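Local coordinates for probable thiol peroxidase (Chromobacterium violaceum, PDB 3KEB), which probably reduces peroxides at the expense of thiols, as a member of the redoxin family with a thioredoxin-type fold, at residues L52-L57 and L83-I88; P138-A143 and Y151-A156; F31-D36 and A109-L114; L70-R75 and R159-F164; L15-D20 and V125-Y130. One frame throughout, in Å; residues are numbered along the deposited sequence.

Contact 1: L52-L57 and L83-I88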
# COMPACT_ATOMS: atom_id res chain seq x y z
N LEU A 52 12.94 -17.66 -2.76
CA LEU A 52 13.75 -16.45 -2.77
C LEU A 52 12.76 -15.33 -2.41
O LEU A 52 11.87 -14.99 -3.21
CB LEU A 52 14.36 -16.25 -4.16
CG LEU A 52 15.50 -15.24 -4.19
CD1 LEU A 52 16.72 -15.59 -3.23
CD2 LEU A 52 16.03 -15.09 -5.64
N ILE A 53 12.83 -14.87 -1.18
CA ILE A 53 11.99 -13.75 -0.71
C ILE A 53 12.71 -12.42 -0.95
O ILE A 53 13.89 -12.29 -0.69
CB ILE A 53 11.62 -13.91 0.76
CG1 ILE A 53 10.78 -15.18 0.96
CG2 ILE A 53 10.91 -12.66 1.32
CD1 ILE A 53 10.55 -15.49 2.34
N VAL A 54 12.01 -11.46 -1.54
CA VAL A 54 12.57 -10.17 -1.79
C VAL A 54 11.58 -9.14 -1.34
O VAL A 54 10.40 -9.21 -1.73
CB VAL A 54 12.84 -9.95 -3.32
CG1 VAL A 54 13.22 -8.55 -3.61
CG2 VAL A 54 13.99 -10.89 -3.83
N THR A 55 12.06 -8.20 -0.53
CA THR A 55 11.30 -7.01 -0.20
C THR A 55 11.80 -5.90 -1.12
O THR A 55 13.01 -5.77 -1.37
CB THR A 55 11.47 -6.63 1.26
OG1 THR A 55 12.89 -6.53 1.58
CG2 THR A 55 10.77 -7.66 2.14
N LEU A 56 10.86 -5.19 -1.71
CA LEU A 56 11.14 -4.00 -2.55
C LEU A 56 10.46 -2.84 -1.88
O LEU A 56 9.64 -3.03 -0.91
CB LEU A 56 10.60 -4.19 -3.99
CG LEU A 56 10.98 -5.43 -4.83
CD1 LEU A 56 10.10 -5.55 -6.07
CD2 LEU A 56 12.43 -5.39 -5.19
N LEU A 57 10.91 -1.62 -2.21
CA LEU A 57 10.19 -0.45 -1.72
C LEU A 57 8.79 -0.45 -2.26
O LEU A 57 7.73 -0.39 -1.55
CB LEU A 57 10.91 0.86 -2.06
CG LEU A 57 12.24 1.12 -1.40
CD1 LEU A 57 12.88 2.44 -1.92
CD2 LEU A 57 12.00 1.16 0.21
N LEU A 83 13.15 -22.33 -7.75
CA LEU A 83 13.19 -21.41 -6.65
C LEU A 83 11.99 -20.46 -6.82
O LEU A 83 11.91 -19.74 -7.86
CB LEU A 83 14.51 -20.68 -6.71
CG LEU A 83 15.28 -20.35 -5.43
CD1 LEU A 83 15.66 -21.61 -4.70
CD2 LEU A 83 16.52 -19.53 -5.77
N LYS A 84 11.10 -20.48 -5.86
CA LYS A 84 9.88 -19.66 -5.89
C LYS A 84 10.21 -18.23 -5.44
O LYS A 84 10.61 -18.00 -4.28
CB LYS A 84 8.79 -20.26 -4.99
CG LYS A 84 7.53 -19.47 -4.86
CD LYS A 84 6.78 -19.36 -6.21
CE LYS A 84 5.48 -18.55 -6.14
NZ LYS A 84 4.79 -18.66 -7.46
N LEU A 85 10.00 -17.28 -6.34
CA LEU A 85 10.23 -15.86 -6.08
C LEU A 85 8.98 -15.29 -5.42
O LEU A 85 7.85 -15.38 -6.00
CB LEU A 85 10.53 -15.12 -7.38
CG LEU A 85 10.82 -13.61 -7.21
CD1 LEU A 85 11.91 -13.37 -6.14
CD2 LEU A 85 11.18 -12.96 -8.48
N ILE A 86 9.17 -14.79 -4.20
CA ILE A 86 8.11 -14.18 -3.38
C ILE A 86 8.51 -12.69 -3.11
O ILE A 86 9.49 -12.41 -2.39
CB ILE A 86 7.91 -14.90 -2.03
CG1 ILE A 86 7.55 -16.38 -2.27
CG2 ILE A 86 6.80 -14.22 -1.24
CD1 ILE A 86 7.59 -17.25 -1.00
N VAL A 87 7.77 -11.77 -3.72
CA VAL A 87 8.01 -10.34 -3.59
C VAL A 87 7.03 -9.80 -2.55
O VAL A 87 5.83 -10.06 -2.63
CB VAL A 87 7.83 -9.62 -4.93
CG1 VAL A 87 7.87 -8.08 -4.77
CG2 VAL A 87 8.88 -10.09 -5.95
N ILE A 88 7.55 -9.05 -1.58
CA ILE A 88 6.76 -8.49 -0.51
C ILE A 88 6.98 -6.98 -0.50
O ILE A 88 8.15 -6.51 -0.53
CB ILE A 88 7.10 -9.08 0.88
CG1 ILE A 88 6.93 -10.62 0.82
CG2 ILE A 88 6.22 -8.42 2.00
CD1 ILE A 88 7.41 -11.37 2.07

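Contact 2: P138-A143 and Y151-A156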
# COMPACT_ATOMS: atom_id res chain seq x y z
N PRO A 138 14.68 -2.72 1.23
CA PRO A 138 14.95 -3.80 0.28
C PRO A 138 15.95 -4.88 0.80
O PRO A 138 16.97 -4.55 1.41
CB PRO A 138 15.51 -3.06 -0.94
CG PRO A 138 16.03 -1.82 -0.37
CD PRO A 138 15.02 -1.42 0.64
N ALA A 139 15.56 -6.14 0.63
CA ALA A 139 16.28 -7.29 1.18
C ALA A 139 15.98 -8.55 0.39
O ALA A 139 15.04 -8.62 -0.45
CB ALA A 139 15.96 -7.47 2.69
N ILE A 140 16.88 -9.50 0.52
CA ILE A 140 16.72 -10.76 -0.17
C ILE A 140 17.03 -11.84 0.77
O ILE A 140 17.97 -11.72 1.55
CB ILE A 140 17.60 -10.89 -1.45
CG1 ILE A 140 17.29 -12.18 -2.20
CG2 ILE A 140 19.14 -10.80 -1.15
CD1 ILE A 140 17.81 -12.12 -3.72
N ILE A 141 16.24 -12.91 0.70
CA ILE A 141 16.46 -14.09 1.56
C ILE A 141 16.21 -15.36 0.80
O ILE A 141 15.13 -15.56 0.26
CB ILE A 141 15.47 -14.11 2.75
CG1 ILE A 141 15.56 -12.84 3.57
CG2 ILE A 141 15.70 -15.36 3.67
CD1 ILE A 141 14.47 -12.73 4.65
N LEU A 142 17.23 -16.19 0.72
CA LEU A 142 17.15 -17.51 0.12
C LEU A 142 16.89 -18.52 1.25
O LEU A 142 17.69 -18.63 2.20
CB LEU A 142 18.46 -17.89 -0.57
CG LEU A 142 18.61 -19.31 -1.08
CD1 LEU A 142 17.64 -19.58 -2.25
CD2 LEU A 142 20.12 -19.59 -1.41
N ALA A 143 15.80 -19.27 1.09
CA ALA A 143 15.39 -20.32 2.07
C ALA A 143 15.08 -21.61 1.34
O ALA A 143 14.60 -21.59 0.18
CB ALA A 143 14.17 -19.88 2.90
N TYR A 151 20.99 -17.81 2.83
CA TYR A 151 21.62 -16.53 2.51
C TYR A 151 20.61 -15.42 2.80
O TYR A 151 19.42 -15.55 2.46
CB TYR A 151 22.00 -16.49 1.00
CG TYR A 151 22.58 -15.21 0.61
CD1 TYR A 151 23.92 -14.99 0.77
CD2 TYR A 151 21.77 -14.15 0.14
CE1 TYR A 151 24.49 -13.75 0.42
CE2 TYR A 151 22.34 -12.89 -0.20
CZ TYR A 151 23.70 -12.72 -0.07
OH TYR A 151 24.32 -11.53 -0.38
N SER A 152 21.08 -14.32 3.37
CA SER A 152 20.21 -13.13 3.51
C SER A 152 21.05 -11.85 3.36
O SER A 152 22.20 -11.81 3.79
CB SER A 152 19.41 -13.15 4.84
OG SER A 152 20.24 -13.01 5.99
N GLU A 153 20.49 -10.80 2.78
CA GLU A 153 21.20 -9.56 2.60
C GLU A 153 20.19 -8.44 2.57
O GLU A 153 19.17 -8.51 1.87
CB GLU A 153 21.97 -9.62 1.26
CG GLU A 153 22.69 -8.33 0.86
CD GLU A 153 23.16 -8.32 -0.60
OE1 GLU A 153 22.82 -9.23 -1.40
OE2 GLU A 153 23.89 -7.40 -0.93
N ARG A 154 20.50 -7.37 3.27
CA ARG A 154 19.77 -6.11 3.08
C ARG A 154 20.61 -5.15 2.32
O ARG A 154 21.81 -5.08 2.54
CB ARG A 154 19.47 -5.50 4.43
CG ARG A 154 18.50 -6.28 5.11
CD ARG A 154 18.16 -5.67 6.42
NE ARG A 154 19.22 -5.87 7.42
CZ ARG A 154 19.12 -5.54 8.71
NH1 ARG A 154 18.03 -4.98 9.17
NH2 ARG A 154 20.15 -5.74 9.57
N LEU A 155 20.01 -4.47 1.36
CA LEU A 155 20.72 -3.48 0.62
C LEU A 155 21.05 -2.27 1.49
O LEU A 155 20.18 -1.74 2.18
CB LEU A 155 19.88 -3.01 -0.60
CG LEU A 155 19.58 -3.99 -1.70
CD1 LEU A 155 18.88 -3.17 -2.88
CD2 LEU A 155 20.88 -4.69 -2.12
N ALA A 156 22.29 -1.80 1.40
CA ALA A 156 22.72 -0.58 2.05
C ALA A 156 22.39 0.71 1.29
O ALA A 156 22.49 1.79 1.86
CB ALA A 156 24.23 -0.64 2.42
O HOH W 1 17.77 -2.61 3.05

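Contact 3: F31-D36 and A109-L114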
# COMPACT_ATOMS: atom_id res chain seq x y z
N PHE A 31 4.54 -15.40 8.65
CA PHE A 31 3.90 -14.18 8.21
C PHE A 31 2.44 -14.45 7.83
O PHE A 31 2.07 -15.59 7.52
CB PHE A 31 4.71 -13.48 7.07
CG PHE A 31 4.91 -14.29 5.81
CD1 PHE A 31 6.21 -14.66 5.42
CD2 PHE A 31 3.86 -14.57 4.94
CE1 PHE A 31 6.43 -15.34 4.25
CE2 PHE A 31 4.06 -15.31 3.74
CZ PHE A 31 5.34 -15.66 3.38
N MSE A 32 1.64 -13.39 7.90
CA MSE A 32 0.23 -13.38 7.46
C MSE A 32 0.08 -12.19 6.53
O MSE A 32 -0.08 -11.08 7.03
CB MSE A 32 -0.68 -13.14 8.67
CG MSE A 32 -0.69 -14.26 9.68
SE MSE A 32 -1.81 -13.90 11.27
CE MSE A 32 -1.31 -12.04 11.66
N LEU A 33 0.19 -12.40 5.23
CA LEU A 33 0.17 -11.33 4.25
C LEU A 33 -1.05 -11.50 3.35
O LEU A 33 -1.85 -12.40 3.58
CB LEU A 33 1.48 -11.35 3.42
CG LEU A 33 2.72 -11.08 4.29
CD1 LEU A 33 3.97 -11.26 3.47
CD2 LEU A 33 2.66 -9.67 4.91
N VAL A 34 -1.19 -10.61 2.36
CA VAL A 34 -2.27 -10.75 1.40
C VAL A 34 -1.71 -10.58 0.01
O VAL A 34 -0.91 -9.71 -0.26
CB VAL A 34 -3.45 -9.80 1.70
CG1 VAL A 34 -2.95 -8.43 1.88
CG2 VAL A 34 -4.50 -9.86 0.60
N ASP A 35 -2.07 -11.47 -0.88
CA ASP A 35 -1.52 -11.44 -2.24
C ASP A 35 -2.30 -10.53 -3.17
O ASP A 35 -3.28 -9.92 -2.80
CB ASP A 35 -1.40 -12.86 -2.80
CG ASP A 35 -2.73 -13.51 -3.15
OD1 ASP A 35 -3.80 -12.87 -3.39
OD2 ASP A 35 -2.69 -14.79 -3.26
N ASP A 36 -1.86 -10.47 -4.42
CA ASP A 36 -2.46 -9.54 -5.36
C ASP A 36 -3.90 -9.80 -5.76
O ASP A 36 -4.58 -8.88 -6.26
CB ASP A 36 -1.57 -9.34 -6.58
CG ASP A 36 -1.38 -10.61 -7.43
OD1 ASP A 36 -0.95 -11.64 -6.91
OD2 ASP A 36 -1.72 -10.58 -8.64
N ALA A 109 5.06 -14.53 -6.83
CA ALA A 109 4.06 -14.15 -5.86
C ALA A 109 4.30 -12.69 -5.53
O ALA A 109 5.45 -12.28 -5.37
CB ALA A 109 4.17 -15.00 -4.63
N LEU A 110 3.20 -11.94 -5.38
CA LEU A 110 3.20 -10.53 -4.99
C LEU A 110 2.35 -10.36 -3.75
O LEU A 110 1.10 -10.58 -3.79
CB LEU A 110 2.63 -9.73 -6.18
CG LEU A 110 3.41 -9.79 -7.49
CD1 LEU A 110 2.63 -9.13 -8.60
CD2 LEU A 110 4.78 -9.09 -7.35
N LEU A 111 3.00 -10.03 -2.64
CA LEU A 111 2.35 -9.97 -1.34
C LEU A 111 2.47 -8.59 -0.77
O LEU A 111 3.53 -7.98 -0.84
CB LEU A 111 2.99 -10.96 -0.37
CG LEU A 111 3.16 -12.40 -0.91
CD1 LEU A 111 3.67 -13.29 0.26
CD2 LEU A 111 1.87 -12.98 -1.52
N SER A 112 1.38 -8.15 -0.14
CA SER A 112 1.24 -6.86 0.46
C SER A 112 1.24 -7.00 1.97
O SER A 112 0.67 -7.98 2.54
CB SER A 112 -0.09 -6.26 0.04
OG SER A 112 -0.38 -5.13 0.82
N THR A 113 1.85 -6.03 2.62
CA THR A 113 1.87 -6.00 4.07
C THR A 113 0.67 -5.29 4.67
O THR A 113 0.62 -5.05 5.90
CB THR A 113 3.12 -5.34 4.60
OG1 THR A 113 3.18 -3.99 4.15
CG2 THR A 113 4.39 -6.08 4.09
N LEU A 114 -0.33 -4.96 3.86
CA LEU A 114 -1.44 -4.20 4.48
C LEU A 114 -2.19 -4.99 5.57
O LEU A 114 -2.61 -4.40 6.51
CB LEU A 114 -2.39 -3.56 3.44
CG LEU A 114 -3.65 -4.30 3.15
CD1 LEU A 114 -4.61 -3.59 2.19
CD2 LEU A 114 -3.16 -5.62 2.59
O HOH W 2 0.71 -13.45 -5.83

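Contact 4: L70-R75 and R159-F164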
# COMPACT_ATOMS: atom_id res chain seq x y z
N LEU A 70 13.78 -5.96 -9.45
CA LEU A 70 12.98 -7.14 -9.66
C LEU A 70 13.41 -7.84 -10.95
O LEU A 70 13.49 -9.06 -10.97
CB LEU A 70 11.49 -6.81 -9.75
CG LEU A 70 10.52 -8.00 -9.86
CD1 LEU A 70 10.82 -9.07 -8.76
CD2 LEU A 70 9.08 -7.52 -9.77
N ARG A 71 13.64 -7.05 -12.01
CA ARG A 71 14.05 -7.59 -13.26
C ARG A 71 15.39 -8.36 -13.14
O ARG A 71 15.56 -9.45 -13.74
CB ARG A 71 14.17 -6.49 -14.32
CG ARG A 71 14.58 -6.99 -15.74
CD ARG A 71 15.08 -5.86 -16.68
NE ARG A 71 16.47 -5.48 -16.36
CZ ARG A 71 17.10 -4.38 -16.81
NH1 ARG A 71 16.47 -3.52 -17.61
NH2 ARG A 71 18.37 -4.16 -16.48
N GLU A 72 16.36 -7.79 -12.43
CA GLU A 72 17.67 -8.43 -12.29
C GLU A 72 17.52 -9.75 -11.51
O GLU A 72 18.21 -10.73 -11.75
CB GLU A 72 18.64 -7.46 -11.58
CG GLU A 72 18.93 -6.27 -12.44
CD GLU A 72 19.49 -6.66 -13.76
OE1 GLU A 72 20.61 -7.20 -13.72
OE2 GLU A 72 18.82 -6.47 -14.82
N THR A 73 16.61 -9.75 -10.58
CA THR A 73 16.33 -10.93 -9.75
C THR A 73 15.64 -12.01 -10.64
O THR A 73 16.00 -13.17 -10.54
CB THR A 73 15.39 -10.60 -8.57
OG1 THR A 73 15.96 -9.57 -7.74
CG2 THR A 73 15.14 -11.85 -7.67
N ARG A 74 14.68 -11.63 -11.46
CA ARG A 74 14.06 -12.55 -12.43
C ARG A 74 15.12 -13.14 -13.36
O ARG A 74 15.14 -14.36 -13.62
CB ARG A 74 12.98 -11.86 -13.27
CG ARG A 74 11.80 -11.43 -12.44
CD ARG A 74 10.62 -10.82 -13.24
NE ARG A 74 10.86 -9.48 -13.79
CZ ARG A 74 10.96 -9.22 -15.09
NH1 ARG A 74 11.17 -7.98 -15.50
NH2 ARG A 74 10.89 -10.21 -15.99
N ARG A 75 16.02 -12.29 -13.87
CA ARG A 75 17.07 -12.76 -14.74
C ARG A 75 18.01 -13.76 -14.04
O ARG A 75 18.38 -14.80 -14.63
CB ARG A 75 17.88 -11.61 -15.36
CG ARG A 75 17.09 -10.89 -16.48
CD ARG A 75 17.72 -9.58 -16.83
NE ARG A 75 17.03 -8.87 -17.92
CZ ARG A 75 17.53 -7.80 -18.52
NH1 ARG A 75 18.73 -7.33 -18.16
NH2 ARG A 75 16.85 -7.21 -19.51
N ARG A 159 19.70 1.98 -4.76
CA ARG A 159 20.05 1.82 -6.18
C ARG A 159 20.83 0.56 -6.45
O ARG A 159 20.98 0.16 -7.62
CB ARG A 159 20.82 3.01 -6.67
CG ARG A 159 20.05 4.28 -6.59
CD ARG A 159 20.96 5.43 -7.09
NE ARG A 159 20.17 6.64 -7.31
CZ ARG A 159 20.31 7.77 -6.64
NH1 ARG A 159 21.20 7.90 -5.67
NH2 ARG A 159 19.52 8.79 -6.94
N ASP A 160 21.28 -0.10 -5.37
CA ASP A 160 22.12 -1.26 -5.53
C ASP A 160 21.32 -2.48 -5.97
O ASP A 160 20.11 -2.58 -5.76
CB ASP A 160 22.83 -1.63 -4.23
CG ASP A 160 23.88 -0.60 -3.77
OD1 ASP A 160 24.26 0.31 -4.51
OD2 ASP A 160 24.34 -0.75 -2.59
N PHE A 161 22.04 -3.48 -6.47
CA PHE A 161 21.49 -4.82 -6.66
C PHE A 161 21.99 -5.78 -5.58
O PHE A 161 23.06 -5.61 -5.00
CB PHE A 161 21.79 -5.40 -8.06
CG PHE A 161 21.28 -4.57 -9.22
CD1 PHE A 161 20.13 -3.84 -9.14
CD2 PHE A 161 22.01 -4.52 -10.41
CE1 PHE A 161 19.69 -3.07 -10.20
CE2 PHE A 161 21.56 -3.78 -11.47
CZ PHE A 161 20.39 -3.04 -11.36
N PHE A 162 21.21 -6.83 -5.34
CA PHE A 162 21.64 -7.91 -4.47
C PHE A 162 22.92 -8.58 -5.00
O PHE A 162 23.22 -8.51 -6.19
CB PHE A 162 20.53 -8.97 -4.39
CG PHE A 162 19.21 -8.42 -3.92
CD1 PHE A 162 19.09 -7.80 -2.67
CD2 PHE A 162 18.07 -8.57 -4.71
CE1 PHE A 162 17.90 -7.28 -2.24
CE2 PHE A 162 16.84 -8.10 -4.24
CZ PHE A 162 16.76 -7.44 -3.02
N ASP A 163 23.64 -9.28 -4.12
CA ASP A 163 24.88 -9.97 -4.46
C ASP A 163 24.53 -11.35 -5.04
O ASP A 163 24.68 -12.39 -4.38
CB ASP A 163 25.75 -10.13 -3.22
CG ASP A 163 27.17 -10.59 -3.55
OD1 ASP A 163 27.43 -11.00 -4.67
OD2 ASP A 163 28.03 -10.54 -2.64
N PHE A 164 24.07 -11.32 -6.30
CA PHE A 164 23.62 -12.50 -6.95
C PHE A 164 24.78 -13.48 -7.11
O PHE A 164 24.57 -14.68 -6.98
CB PHE A 164 23.00 -12.18 -8.30
CG PHE A 164 21.73 -11.39 -8.23
CD1 PHE A 164 20.61 -11.89 -7.58
CD2 PHE A 164 21.67 -10.13 -8.79
CE1 PHE A 164 19.42 -11.14 -7.49
CE2 PHE A 164 20.50 -9.38 -8.72
CZ PHE A 164 19.39 -9.87 -8.06

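Contact 5: L15-D20 and V125-Y130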
# COMPACT_ATOMS: atom_id res chain seq x y z
N LEU A 15 18.80 6.27 6.44
CA LEU A 15 17.64 5.96 7.25
C LEU A 15 17.84 4.68 8.03
O LEU A 15 18.32 3.67 7.48
CB LEU A 15 16.42 5.81 6.35
CG LEU A 15 16.15 7.00 5.40
CD1 LEU A 15 14.95 6.64 4.46
CD2 LEU A 15 15.99 8.37 6.15
N PRO A 16 17.48 4.70 9.31
CA PRO A 16 17.55 3.40 10.04
C PRO A 16 16.60 2.37 9.54
O PRO A 16 15.50 2.71 9.02
CB PRO A 16 17.22 3.78 11.49
CG PRO A 16 17.12 5.34 11.54
CD PRO A 16 16.87 5.77 10.12
N VAL A 17 17.01 1.12 9.65
CA VAL A 17 16.18 -0.04 9.36
C VAL A 17 16.15 -0.82 10.65
O VAL A 17 17.18 -1.10 11.25
CB VAL A 17 16.75 -0.86 8.22
CG1 VAL A 17 15.83 -2.08 7.86
CG2 VAL A 17 16.97 0.08 6.97
N ILE A 18 14.93 -1.19 11.06
CA ILE A 18 14.63 -1.67 12.37
C ILE A 18 14.14 -3.11 12.37
O ILE A 18 13.39 -3.51 11.49
CB ILE A 18 13.52 -0.78 13.01
CG1 ILE A 18 13.93 0.70 13.06
CG2 ILE A 18 13.24 -1.30 14.40
CD1 ILE A 18 15.20 0.89 13.81
N GLY A 19 14.52 -3.87 13.41
CA GLY A 19 14.04 -5.23 13.60
C GLY A 19 15.17 -6.22 13.43
O GLY A 19 16.27 -5.86 13.05
N ASP A 20 14.86 -7.49 13.63
CA ASP A 20 15.84 -8.58 13.55
C ASP A 20 15.72 -9.26 12.18
O ASP A 20 14.79 -10.01 11.91
CB ASP A 20 15.54 -9.62 14.62
CG ASP A 20 15.81 -9.10 16.05
OD1 ASP A 20 16.56 -8.11 16.21
OD2 ASP A 20 15.30 -9.72 17.00
N VAL A 125 13.01 -5.16 8.44
CA VAL A 125 12.98 -4.31 7.24
C VAL A 125 12.14 -3.07 7.46
O VAL A 125 11.74 -2.40 6.50
CB VAL A 125 12.55 -5.11 5.98
CG1 VAL A 125 13.60 -6.21 5.56
CG2 VAL A 125 11.13 -5.76 6.09
N LEU A 126 11.88 -2.75 8.72
CA LEU A 126 11.07 -1.58 9.07
C LEU A 126 11.85 -0.26 8.93
O LEU A 126 12.86 -0.09 9.57
CB LEU A 126 10.55 -1.70 10.52
CG LEU A 126 9.70 -0.51 11.09
CD1 LEU A 126 8.46 -0.31 10.21
CD2 LEU A 126 9.35 -0.70 12.57
N ILE A 127 11.30 0.66 8.16
CA ILE A 127 11.77 2.07 8.07
C ILE A 127 10.67 2.95 8.71
O ILE A 127 9.48 2.81 8.38
CB ILE A 127 12.05 2.48 6.59
CG1 ILE A 127 13.14 1.59 5.94
CG2 ILE A 127 12.51 3.95 6.49
CD1 ILE A 127 13.24 1.69 4.45
N THR A 128 11.05 3.80 9.67
CA THR A 128 10.08 4.74 10.22
C THR A 128 10.37 6.23 9.92
O THR A 128 9.56 7.07 10.34
CB THR A 128 10.00 4.62 11.75
OG1 THR A 128 11.31 4.87 12.28
CG2 THR A 128 9.50 3.22 12.19
N GLU A 129 11.50 6.56 9.28
CA GLU A 129 11.81 7.98 9.01
C GLU A 129 11.52 8.44 7.61
O GLU A 129 11.70 7.70 6.67
CB GLU A 129 13.30 8.27 9.25
CG GLU A 129 13.72 7.98 10.63
CD GLU A 129 15.06 8.59 10.98
OE1 GLU A 129 15.60 9.40 10.19
OE2 GLU A 129 15.57 8.24 12.07
N TYR A 130 11.12 9.71 7.49
CA TYR A 130 10.96 10.40 6.21
C TYR A 130 12.23 10.22 5.39
O TYR A 130 13.33 10.36 5.97
CB TYR A 130 10.76 11.95 6.46
CG TYR A 130 10.89 12.78 5.20
CD1 TYR A 130 9.84 12.85 4.28
CD2 TYR A 130 12.06 13.49 4.91
CE1 TYR A 130 9.97 13.57 3.10
CE2 TYR A 130 12.18 14.25 3.73
CZ TYR A 130 11.12 14.28 2.83
OH TYR A 130 11.19 14.99 1.64
O HOH W 3 13.67 4.54 10.12

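Contact 1: L52-L57 and L83-I88
Leu52 and Leu85 face each other at the start of a parallel pairing that carries on through Ile53–Ile86 and Val54–Val87 to Thr55–Ile88. Five backbone bonds run up the seam; the straightest, from Ile86 N to Leu52 O, reaches 175° at 2.9 Å. Packing is dense on the side of Leu52, Val54, Leu85 and Val87. With CG anti to its own backbone N (chi1 -179°), Leu85 brings CD1 to 3.3 Å from Leu52 O and to 4.0 Å from Val54 CG2. Farther along, Leu56 CD1 rests on Val87 CG1 at 3.6 Å. On the other side Ile53 lies alongside Ile86 and sends CG2 across to Ile88 CD1, 3.8 Å away. The entry end is looser: Leu83 is partly exposed and its touch on Leu52 is doubtful, since its side chain takes two conformations, while Lys84 leads away to bond Asn107 O through NZ. With helix 67-77 laid over Leu85 and Val87, the pair forms a classic beta-alpha-beta crossover at the centre of the thioredoxin-like sheet.

Contact 2: P138-A143 and Y151-A156
Pro138 O is gripped twice, by Leu155 N at 3.0 Å and by a water that donates to it at 2.7 Å and also to Leu155 O. The two strands run antiparallel from there, and Ile140 and Glu153 bond each other both ways, the shorter bond being Ile140 N to Glu153 O at 2.8 Å. At the far end Leu142 N donates to Tyr151 O, whereas the return bond is weak. Ile140 holds CG2 between its backbone N and carbonyl carbon (chi1 -175° to CG1), from where the methyl meets the edge of the Tyr151 ring at CE2, 3.9 Å away, and Glu153 CB at the same distance. Ala139 CB lies 3.7 Å from Arg154 CG, and Arg154 NH1 continues to Gly124 O. Glu153 OE1 accepts from Asp163 N. This hairpin closes one side of the sheet: strand 139-143 bonds strand 51-55, strand 149-154 is one of the two edge strands of the sheet within this chain, and helix 164-177 covers Ile140, Leu142 and Tyr151.

Contact 3: F31-D36 and A109-L114
Val34 and Ser112 bond each other in both directions, Ser112 N to Val34 O at 2.8 Å and almost straight (169°), and Val34 N to Ser112 O at 3.2 Å. One pair along, Asp35 and Leu111 form a non-hydrogen-bonded pair. The strand directions differ by 120°, and the pairing is accordingly short.

Leu111 touches three residues of 31-36. Its CD2 meets Asp35 CB at 3.5 Å, while CD1 lies 3.8 Å from Leu33 CD1, the two side chains crossing at about a right angle; the same CD1 comes obliquely to the Phe31 ring. Leu33 CD2, its other methyl, lies 3.5 Å from Ser112 O.

A second shell positions these groups. Ser112 OG, anti to its backbone N (chi1 168°), accepts from Leu114 N at 3.0 Å in an ST turn and is bonded to Asp91 O as well. A water links the two segments beside this pairing, donating to Asp36 OD1 at 2.7 Å and accepting from Leu110 N at 2.9 Å. Asp36 OD2 forms a salt bridge with Arg100 of helix 93-103, and Asp35 OD1 accepts from His39 N. Chemically, apolar branches of Phe31, Leu33 and Leu111 pack together, while the backbone N of Leu110 reaches Asp36 through a water, and Arg100 probably favours the ionised form of that aspartate.

Contact 4: L70-R75 and R159-F164
Glu72 and Phe161 meet in a CH-pi interaction in which Glu72 CG stands 3.8 Å from the centroid of the Phe161 ring, 15° off the ring normal. That methylene is set over the ring by the first torsion of Glu72, which holds CG anti to the carbonyl carbon (chi1 -66°); the bend at chi2 then swings the carboxylate, its plane turned 27° from the ring.

Van der Waals contacts come next. Phe164 puts CE2 against Glu72 CB at 3.9 Å and crosses Thr73 at about a right angle. Thr73 OG1 lies at the edges of two rings, 3.5 Å from Phe164 CZ and 3.8 Å from Phe162 CD2, so that the oxygen faces ring hydrogens and not a pi cloud. Its own hydrogen bond goes to Leu69 O, one turn back in the helix.

The salt bridges stay on helix 67-77. Arg71 grips Glu72 OE2 side-on with NE at 3.0 Å and NH2 at 2.9 Å, the oxygen lying in the guanidinium plane, and Arg75 adds charge attraction from NH1 without aiming an N-H at that oxygen. Arg75 also lays its guanidinium face over Arg71 NE.

A cap starts the C-terminal helix 164-177, Asp163 OD1 accepting from Ala166 N. Here the crossover helix 67-77 is joined to the aromatic lead-in of that helix, with Thr73 and Phe162 both resting on Val54, as in a thioredoxin-like fold whose helices cover the central sheet.

Contact 5: L15-D20 and V125-Y130
Pro16 and Glu129 cross at about a right angle, the proline ring lying against the carboxylate with CG 3.3 Å from Glu129 OE2 and CD 3.5 Å from Glu129 CD. The glutamate is extended beyond CG, chi2 -165°, which lets its acid group reach along to the ring. Leu15 is turned differently against each of two neighbours: it crosses Ile127 at about a right angle, CD1 to Ile127 CG2 being 4.2 Å, and it meets Glu129 obliquely. Its second methyl, CD2, comes to 3.3 Å from Tyr130 O.

Toward the other end Ile18 and Leu126 approach by their CB atoms, 4.0 Å apart, around a single antiparallel bridge. Ile18 N donates to Leu126 O at 2.8 Å and Leu126 N to Ile18 O at 3.2 Å, although the N-H angles are bent to below 150°. Val17 CG1 covers the backbone of Val125 at CA. Between the bridge and the proline, a water donates to Pro16 O and accepts from Thr128 N at 2.8 Å, continuing the link where direct bonding has stopped.

Tyr130 reaches outward, its ring meeting that of His39 of the second subunit. Strand 13-16 belongs to a two-stranded hairpin with strand 7-10, and this bridge ties that N-terminal hairpin to the loop after helix 119-122, consistent with the N-terminal beta hairpin of thiol-peroxidase-type peroxiredoxins.

In the fold
Contacts 3, 1 and 2 lie across one mixed sheet, in that spatial order. The centre of contact 1 is about 11 Å from that of contact 3 and about 9 Å from that of contact 2. Strands 84-89 and 109-112 join contacts 1 and 3; strands 51-55 and 139-143 join contacts 1 and 2. Contact 4, its centre about 11 Å from those of contacts 1 and 2, covers the face of Val54 and Leu85 with helix 67-77 and the approach to helix 164-177. Contact 5 lies toward the periphery, its centre about 15 Å from that of contact 2, which it touches through Val125 and Ala139. Along the chain, contact 5 encloses contact 3, which encloses contact 1, whereas contact 2 falls within the span of contact 4. Distant sequence is thus gathered around one thioredoxin-like core.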